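Local coordinates for protein putative fructose-aminoacid-6-phosphate deglycase (PDB 3EUA) that converts various fructosamine 6-phosphates into glucose 6-phosphate, releasing the free amino acid, at residues A[33-45]-A[202-214]. Residues are numbered along the deposited sequence; the frame is centred on the assembly and turned at random.
Sequences CGGSSAIMYPSKY and GANYGVAYSYSIC
Tyr41 settles into the hollow that Gly206 makes in helix 205-214, its CG 3.7 Å from Gly206 CA, which forms an off-centre CH-pi contact with the ring. With no side chain on Gly206, Tyr41 CB also comes to 3.8 Å from its CA. With CG beside its own backbone N (chi1 -76°), the Tyr41 ring runs alongside Tyr205, CE2 lying 3.8 Å from Tyr205 CD2, and brings its OH over the rim of one face of Tyr209, whose other face is covered by Ile213 CG1. Replacing Tyr41 by an alanine would probably open a gap above Gly206 and take away the hydroxyl lying over the rim of Tyr209. Three residues earlier, Ala38 CB is a small bump resting against Gly206 O, Ser210 CB and the edge of the Tyr209 ring, 3.7 Å from Ser210 CB. These contacts pack the first SIS domain against the second, the nearly antiparallel axes of helices 41-45 and 205-214 coming within 9.8 Å. At one end Ala203 CB sits over the face of the Tyr45 ring, 4.1 Å from its centroid, while Tyr45 OH hydrogen-bonds to Glu254 OE1. At the other, Cys214 SG approaches Gly35 N at 3.6 Å, and a water bridges Gly35 O and Ser210 OG.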
ATOM      1  N   CYS A  33      -5.291   1.490 -12.320  1.00 19.37           N
ATOM      2  CA  CYS A  33      -4.800   2.757 -11.838  1.00 19.76           C
ATOM      3  C   CYS A  33      -5.817   3.541 -11.013  1.00 20.05           C
ATOM      4  O   CYS A  33      -7.010   3.532 -11.305  1.00 19.91           O
ATOM      5  CB  CYS A  33      -4.368   3.664 -12.994  1.00 21.57           C
ATOM      6  SG  CYS A  33      -3.013   3.004 -13.991  1.00 21.29           S
ATOM      7  N   GLY A  34      -5.307   4.230 -10.002  1.00 19.92           N
ATOM      8  CA  GLY A  34      -6.091   5.095  -9.131  1.00 20.48           C
ATOM      9  C   GLY A  34      -7.357   4.476  -8.577  1.00 20.67           C
ATOM     10  O   GLY A  34      -7.297   3.451  -7.915  1.00 21.36           O
ATOM     11  N   GLY A  35      -8.504   5.095  -8.877  1.00 20.91           N
ATOM     12  CA  GLY A  35      -9.799   4.616  -8.408  1.00 20.93           C
ATOM     13  C   GLY A  35     -10.077   3.185  -8.794  1.00 21.10           C
ATOM     14  O   GLY A  35     -10.692   2.406  -8.020  1.00 20.74           O
ATOM     15  N   SER A  36      -9.660   2.820 -10.000  1.00 21.43           N
ATOM     16  CA  SER A  36      -9.872   1.429 -10.471  1.00 21.62           C
ATOM     17  C   SER A  36      -8.994   0.433  -9.761  1.00 21.51           C
ATOM     18  O   SER A  36      -9.335  -0.734  -9.762  1.00 22.41           O
ATOM     19  CB  SER A  36      -9.699   1.299 -11.973  1.00 21.80           C
ATOM     20  OG  SER A  36     -10.804   1.908 -12.592  1.00 22.65           O
ATOM     21  N   SER A  37      -7.842   0.876  -9.247  1.00 20.91           N
ATOM     22  CA  SER A  37      -6.967   0.017  -8.457  1.00 20.57           C
ATOM     23  C   SER A  37      -7.590  -0.094  -7.082  1.00 20.21           C
ATOM     24  O   SER A  37      -7.651  -1.189  -6.518  1.00 19.79           O
ATOM     25  CB  SER A  37      -5.573   0.596  -8.337  1.00 21.05           C
ATOM     26  OG  SER A  37      -4.720  -0.216  -7.541  1.00 21.27           O
ATOM     27  N   ALA A  38      -8.092   1.032  -6.550  1.00 19.88           N
ATOM     28  CA  ALA A  38      -8.679   1.028  -5.192  1.00 19.49           C
ATOM     29  C   ALA A  38      -9.820   0.037  -5.039  1.00 19.78           C
ATOM     30  O   ALA A  38      -9.963  -0.580  -3.989  1.00 20.45           O
ATOM     31  CB  ALA A  38      -9.148   2.402  -4.812  1.00 19.76           C
ATOM     32  N   ILE A  39     -10.643  -0.132  -6.075  1.00 19.68           N
ATOM     33  CA  ILE A  39     -11.769  -1.070  -5.971  1.00 19.65           C
ATOM     34  C   ILE A  39     -11.319  -2.519  -5.828  1.00 20.16           C
ATOM     35  O   ILE A  39     -12.120  -3.379  -5.513  1.00 20.31           O
ATOM     36  CB  ILE A  39     -12.782  -0.993  -7.151  1.00 19.96           C
ATOM     37  CG1 ILE A  39     -12.252  -1.669  -8.434  1.00 20.83           C
ATOM     38  CG2 ILE A  39     -13.267   0.462  -7.372  1.00 17.76           C
ATOM     39  CD1 ILE A  39     -13.397  -1.935  -9.447  1.00 20.61           C
HETATM   40  N   MSE A  40     -10.045  -2.795  -6.079  1.00 20.62           N
HETATM   41  CA  MSE A  40      -9.528  -4.163  -5.969  1.00 21.59           C
HETATM   42  C   MSE A  40      -8.981  -4.570  -4.607  1.00 20.99           C
HETATM   43  O   MSE A  40      -8.663  -5.753  -4.391  1.00 19.33           O
HETATM   44  CB  MSE A  40      -8.453  -4.393  -7.015  1.00 21.43           C
HETATM   45  CG  MSE A  40      -9.028  -4.523  -8.432  1.00 25.12           C
HETATM   46 SE   MSE A  40      -7.687  -4.470  -9.793  0.75 27.47          SE
HETATM   47  CE  MSE A  40      -8.923  -4.265 -11.235  1.00 26.89           C
ATOM     48  N   TYR A  41      -8.864  -3.612  -3.687  1.00 20.81           N
ATOM     49  CA  TYR A  41      -8.309  -3.899  -2.386  1.00 21.10           C
ATOM     50  C   TYR A  41      -9.134  -4.949  -1.640  1.00 20.44           C
ATOM     51  O   TYR A  41      -8.565  -5.856  -1.023  1.00 21.05           O
ATOM     52  CB  TYR A  41      -8.116  -2.629  -1.548  1.00 22.67           C
ATOM     53  CG  TYR A  41      -6.923  -1.791  -1.964  1.00 24.67           C
ATOM     54  CD1 TYR A  41      -6.763  -1.340  -3.266  1.00 26.79           C
ATOM     55  CD2 TYR A  41      -6.011  -1.362  -1.038  1.00 27.58           C
ATOM     56  CE1 TYR A  41      -5.682  -0.540  -3.626  1.00 28.43           C
ATOM     57  CE2 TYR A  41      -4.938  -0.546  -1.391  1.00 28.32           C
ATOM     58  CZ  TYR A  41      -4.781  -0.145  -2.676  1.00 27.99           C
ATOM     59  OH  TYR A  41      -3.714   0.654  -3.044  1.00 29.96           O
ATOM     60  N   PRO A  42     -10.469  -4.841  -1.662  1.00 20.20           N
ATOM     61  CA  PRO A  42     -11.300  -5.863  -1.011  1.00 19.54           C
ATOM     62  C   PRO A  42     -11.080  -7.264  -1.612  1.00 19.75           C
ATOM     63  O   PRO A  42     -11.079  -8.254  -0.911  1.00 19.66           O
ATOM     64  CB  PRO A  42     -12.712  -5.393  -1.311  1.00 19.69           C
ATOM     65  CG  PRO A  42     -12.588  -3.989  -1.612  1.00 19.83           C
ATOM     66  CD  PRO A  42     -11.280  -3.748  -2.201  1.00 20.18           C
ATOM     67  N   SER A  43     -10.883  -7.330  -2.930  1.00 20.03           N
ATOM     68  CA  SER A  43     -10.628  -8.627  -3.582  1.00 19.40           C
ATOM     69  C   SER A  43      -9.309  -9.245  -3.129  1.00 19.62           C
ATOM     70  O   SER A  43      -9.183 -10.478  -3.106  1.00 19.27           O
ATOM     71  CB  SER A  43     -10.682  -8.476  -5.088  1.00 19.94           C
ATOM     72  OG  SER A  43     -12.032  -8.225  -5.488  1.00 19.49           O
ATOM     73  N   LYS A  44      -8.292  -8.403  -2.860  1.00 19.97           N
ATOM     74  CA  LYS A  44      -7.010  -8.891  -2.328  1.00 19.55           C
ATOM     75  C   LYS A  44      -7.273  -9.446  -0.925  1.00 18.94           C
ATOM     76  O   LYS A  44      -6.788 -10.545  -0.572  1.00 18.86           O
ATOM     77  CB  LYS A  44      -5.929  -7.787  -2.393  1.00 19.99           C
ATOM     78  CG  LYS A  44      -4.601  -8.030  -1.666  1.00 21.04           C
ATOM     79  CD  LYS A  44      -3.924  -9.340  -1.950  1.00 23.09           C
ATOM     80  CE  LYS A  44      -2.602  -9.473  -1.166  1.00 23.46           C
ATOM     81  NZ  LYS A  44      -2.035 -10.855  -1.187  1.00 21.17           N
ATOM     82  N   TYR A  45      -8.081  -8.754  -0.135  1.00 18.48           N
ATOM     83  CA  TYR A  45      -8.428  -9.233   1.191  1.00 18.40           C
ATOM     84  C   TYR A  45      -9.152 -10.586   1.106  1.00 18.63           C
ATOM     85  O   TYR A  45      -8.816 -11.499   1.844  1.00 18.59           O
ATOM     86  CB  TYR A  45      -9.290  -8.224   1.910  1.00 19.06           C
ATOM     87  CG  TYR A  45      -9.535  -8.549   3.328  1.00 17.89           C
ATOM     88  CD1 TYR A  45      -8.673  -8.086   4.323  1.00 19.26           C
ATOM     89  CD2 TYR A  45     -10.641  -9.279   3.705  1.00 19.71           C
ATOM     90  CE1 TYR A  45      -8.918  -8.371   5.667  1.00 20.95           C
ATOM     91  CE2 TYR A  45     -10.895  -9.554   5.003  1.00 19.54           C
ATOM     92  CZ  TYR A  45     -10.027  -9.107   5.991  1.00 20.78           C
ATOM     93  OH  TYR A  45     -10.297  -9.414   7.317  1.00 21.25           O
ATOM     94  N   GLY A 202      -8.022  -3.456   6.728  1.00 18.92           N
ATOM     95  CA  GLY A 202      -8.555  -4.636   6.052  1.00 19.41           C
ATOM     96  C   GLY A 202      -9.159  -4.392   4.689  1.00 19.06           C
ATOM     97  O   GLY A 202      -8.582  -3.701   3.869  1.00 19.27           O
ATOM     98  N   ALA A 203     -10.357  -4.922   4.469  1.00 19.58           N
ATOM     99  CA  ALA A 203     -11.065  -4.825   3.200  1.00 19.18           C
ATOM    100  C   ALA A 203     -11.616  -3.441   2.908  1.00 19.36           C
ATOM    101  O   ALA A 203     -12.081  -3.210   1.804  1.00 18.97           O
ATOM    102  CB  ALA A 203     -12.183  -5.843   3.154  1.00 19.98           C
ATOM    103  N   ASN A 204     -11.571  -2.538   3.898  1.00 19.27           N
ATOM    104  CA  ASN A 204     -12.095  -1.182   3.764  1.00 19.17           C
ATOM    105  C   ASN A 204     -11.026  -0.155   3.397  1.00 19.23           C
ATOM    106  O   ASN A 204     -11.356   1.005   3.096  1.00 19.34           O
ATOM    107  CB  ASN A 204     -12.708  -0.768   5.127  1.00 20.20           C
ATOM    108  CG  ASN A 204     -13.519  -1.880   5.747  1.00 21.35           C
ATOM    109  OD1 ASN A 204     -13.138  -2.461   6.768  1.00 26.22           O
ATOM    110  ND2 ASN A 204     -14.570  -2.267   5.070  1.00 19.38           N
ATOM    111  N   TYR A 205      -9.743  -0.542   3.439  1.00 19.40           N
ATOM    112  CA  TYR A 205      -8.657   0.407   3.201  1.00 19.17           C
ATOM    113  C   TYR A 205      -8.722   1.038   1.822  1.00 18.91           C
ATOM    114  O   TYR A 205      -8.518   2.237   1.703  1.00 19.68           O
ATOM    115  CB  TYR A 205      -7.262  -0.197   3.483  1.00 19.91           C
ATOM    116  CG  TYR A 205      -6.174   0.856   3.231  1.00 21.20           C
ATOM    117  CD1 TYR A 205      -5.980   1.891   4.135  1.00 21.96           C
ATOM    118  CD2 TYR A 205      -5.420   0.863   2.061  1.00 23.11           C
ATOM    119  CE1 TYR A 205      -5.058   2.873   3.920  1.00 20.58           C
ATOM    120  CE2 TYR A 205      -4.456   1.860   1.838  1.00 22.47           C
ATOM    121  CZ  TYR A 205      -4.297   2.862   2.771  1.00 22.60           C
ATOM    122  OH  TYR A 205      -3.388   3.866   2.560  1.00 23.62           O
ATOM    123  N   GLY A 206      -9.051   0.280   0.781  1.00 18.87           N
ATOM    124  CA  GLY A 206      -9.144   0.862  -0.580  1.00 18.20           C
ATOM    125  C   GLY A 206     -10.240   1.920  -0.706  1.00 17.95           C
ATOM    126  O   GLY A 206     -10.083   2.856  -1.489  1.00 17.57           O
ATOM    127  N   VAL A 207     -11.311   1.804   0.098  1.00 18.01           N
ATOM    128  CA  VAL A 207     -12.409   2.792   0.118  1.00 17.27           C
ATOM    129  C   VAL A 207     -11.892   4.136   0.629  1.00 18.06           C
ATOM    130  O   VAL A 207     -12.207   5.189   0.050  1.00 18.42           O
ATOM    131  CB  VAL A 207     -13.642   2.287   0.964  1.00 17.81           C
ATOM    132  CG1 VAL A 207     -14.737   3.316   1.055  1.00 17.52           C
ATOM    133  CG2 VAL A 207     -14.155   1.013   0.365  1.00 18.52           C
ATOM    134  N   ALA A 208     -11.099   4.090   1.709  1.00 17.84           N
ATOM    135  CA  ALA A 208     -10.459   5.257   2.276  1.00 17.80           C
ATOM    136  C   ALA A 208      -9.464   5.830   1.262  1.00 17.51           C
ATOM    137  O   ALA A 208      -9.427   7.051   0.992  1.00 18.18           O
ATOM    138  CB  ALA A 208      -9.710   4.874   3.541  1.00 17.00           C
ATOM    139  N   TYR A 209      -8.640   4.966   0.703  1.00 18.09           N
ATOM    140  CA  TYR A 209      -7.634   5.409  -0.278  1.00 18.51           C
ATOM    141  C   TYR A 209      -8.298   6.133  -1.444  1.00 19.05           C
ATOM    142  O   TYR A 209      -7.877   7.243  -1.842  1.00 19.39           O
ATOM    143  CB  TYR A 209      -6.788   4.212  -0.727  1.00 19.64           C
ATOM    144  CG  TYR A 209      -5.785   4.508  -1.837  1.00 20.39           C
ATOM    145  CD1 TYR A 209      -4.631   5.283  -1.589  1.00 21.39           C
ATOM    146  CD2 TYR A 209      -5.942   3.981  -3.089  1.00 22.01           C
ATOM    147  CE1 TYR A 209      -3.713   5.530  -2.589  1.00 20.28           C
ATOM    148  CE2 TYR A 209      -5.021   4.243  -4.114  1.00 21.66           C
ATOM    149  CZ  TYR A 209      -3.907   5.000  -3.851  1.00 22.72           C
ATOM    150  OH  TYR A 209      -2.999   5.278  -4.880  1.00 22.35           O
ATOM    151  N   SER A 210      -9.343   5.523  -2.005  1.00 19.03           N
ATOM    152  CA  SER A 210     -10.050   6.134  -3.135  1.00 19.32           C
ATOM    153  C   SER A 210     -10.645   7.466  -2.720  1.00 18.85           C
ATOM    154  O   SER A 210     -10.589   8.457  -3.440  1.00 18.50           O
ATOM    155  CB  SER A 210     -11.172   5.203  -3.607  1.00 20.19           C
ATOM    156  OG  SER A 210     -11.653   5.673  -4.851  1.00 22.52           O
ATOM    157  N   TYR A 211     -11.234   7.525  -1.539  1.00 18.75           N
ATOM    158  CA  TYR A 211     -11.840   8.811  -1.131  1.00 18.91           C
ATOM    159  C   TYR A 211     -10.775   9.866  -1.059  1.00 18.79           C
ATOM    160  O   TYR A 211     -11.005  11.023  -1.437  1.00 19.42           O
ATOM    161  CB  TYR A 211     -12.537   8.732   0.208  1.00 18.73           C
ATOM    162  CG  TYR A 211     -13.651   9.738   0.354  1.00 17.96           C
ATOM    163  CD1 TYR A 211     -14.850   9.527  -0.270  1.00 18.74           C
ATOM    164  CD2 TYR A 211     -13.512  10.857   1.123  1.00 19.70           C
ATOM    165  CE1 TYR A 211     -15.885  10.427  -0.172  1.00 20.43           C
ATOM    166  CE2 TYR A 211     -14.567  11.771   1.257  1.00 21.54           C
ATOM    167  CZ  TYR A 211     -15.751  11.528   0.607  1.00 19.52           C
ATOM    168  OH  TYR A 211     -16.794  12.402   0.693  1.00 20.89           O
ATOM    169  N   SER A 212      -9.605   9.495  -0.548  1.00 18.98           N
ATOM    170  CA  SER A 212      -8.498  10.448  -0.432  1.00 18.75           C
ATOM    171  C   SER A 212      -7.949  10.913  -1.771  1.00 18.45           C
ATOM    172  O   SER A 212      -7.893  12.129  -2.052  1.00 18.04           O
ATOM    173  CB  SER A 212      -7.326   9.866   0.391  1.00 18.37           C
ATOM    174  OG  SER A 212      -7.662   9.755   1.781  1.00 20.79           O
ATOM    175  N   ILE A 213      -7.579   9.963  -2.610  1.00 17.96           N
ATOM    176  CA  ILE A 213      -6.924  10.330  -3.865  1.00 18.39           C
ATOM    177  C   ILE A 213      -7.847  10.794  -5.002  1.00 18.90           C
ATOM    178  O   ILE A 213      -7.457  11.660  -5.771  1.00 20.03           O
ATOM    179  CB  ILE A 213      -5.948   9.232  -4.360  1.00 18.42           C
ATOM    180  CG1 ILE A 213      -6.692   7.946  -4.716  1.00 19.71           C
ATOM    181  CG2 ILE A 213      -4.811   9.026  -3.320  1.00 17.39           C
ATOM    182  CD1 ILE A 213      -6.018   7.169  -5.828  1.00 19.23           C
ATOM    183  N   CYS A 214      -9.059  10.248  -5.043  1.00 19.93           N
ATOM    184  CA  CYS A 214     -10.070  10.556  -6.051  1.00 20.12           C
ATOM    185  C   CYS A 214     -11.058  11.637  -5.628  1.00 19.82           C
ATOM    186  O   CYS A 214     -11.095  12.688  -6.213  1.00 20.04           O
ATOM    187  CB  CYS A 214     -10.813   9.289  -6.430  1.00 21.54           C
ATOM    188  SG  CYS A 214      -9.696   8.070  -7.172  1.00 24.19           S
TER
HETATM  189  O   HOH W   1     -12.433   3.900  -6.536  1.00 24.99           O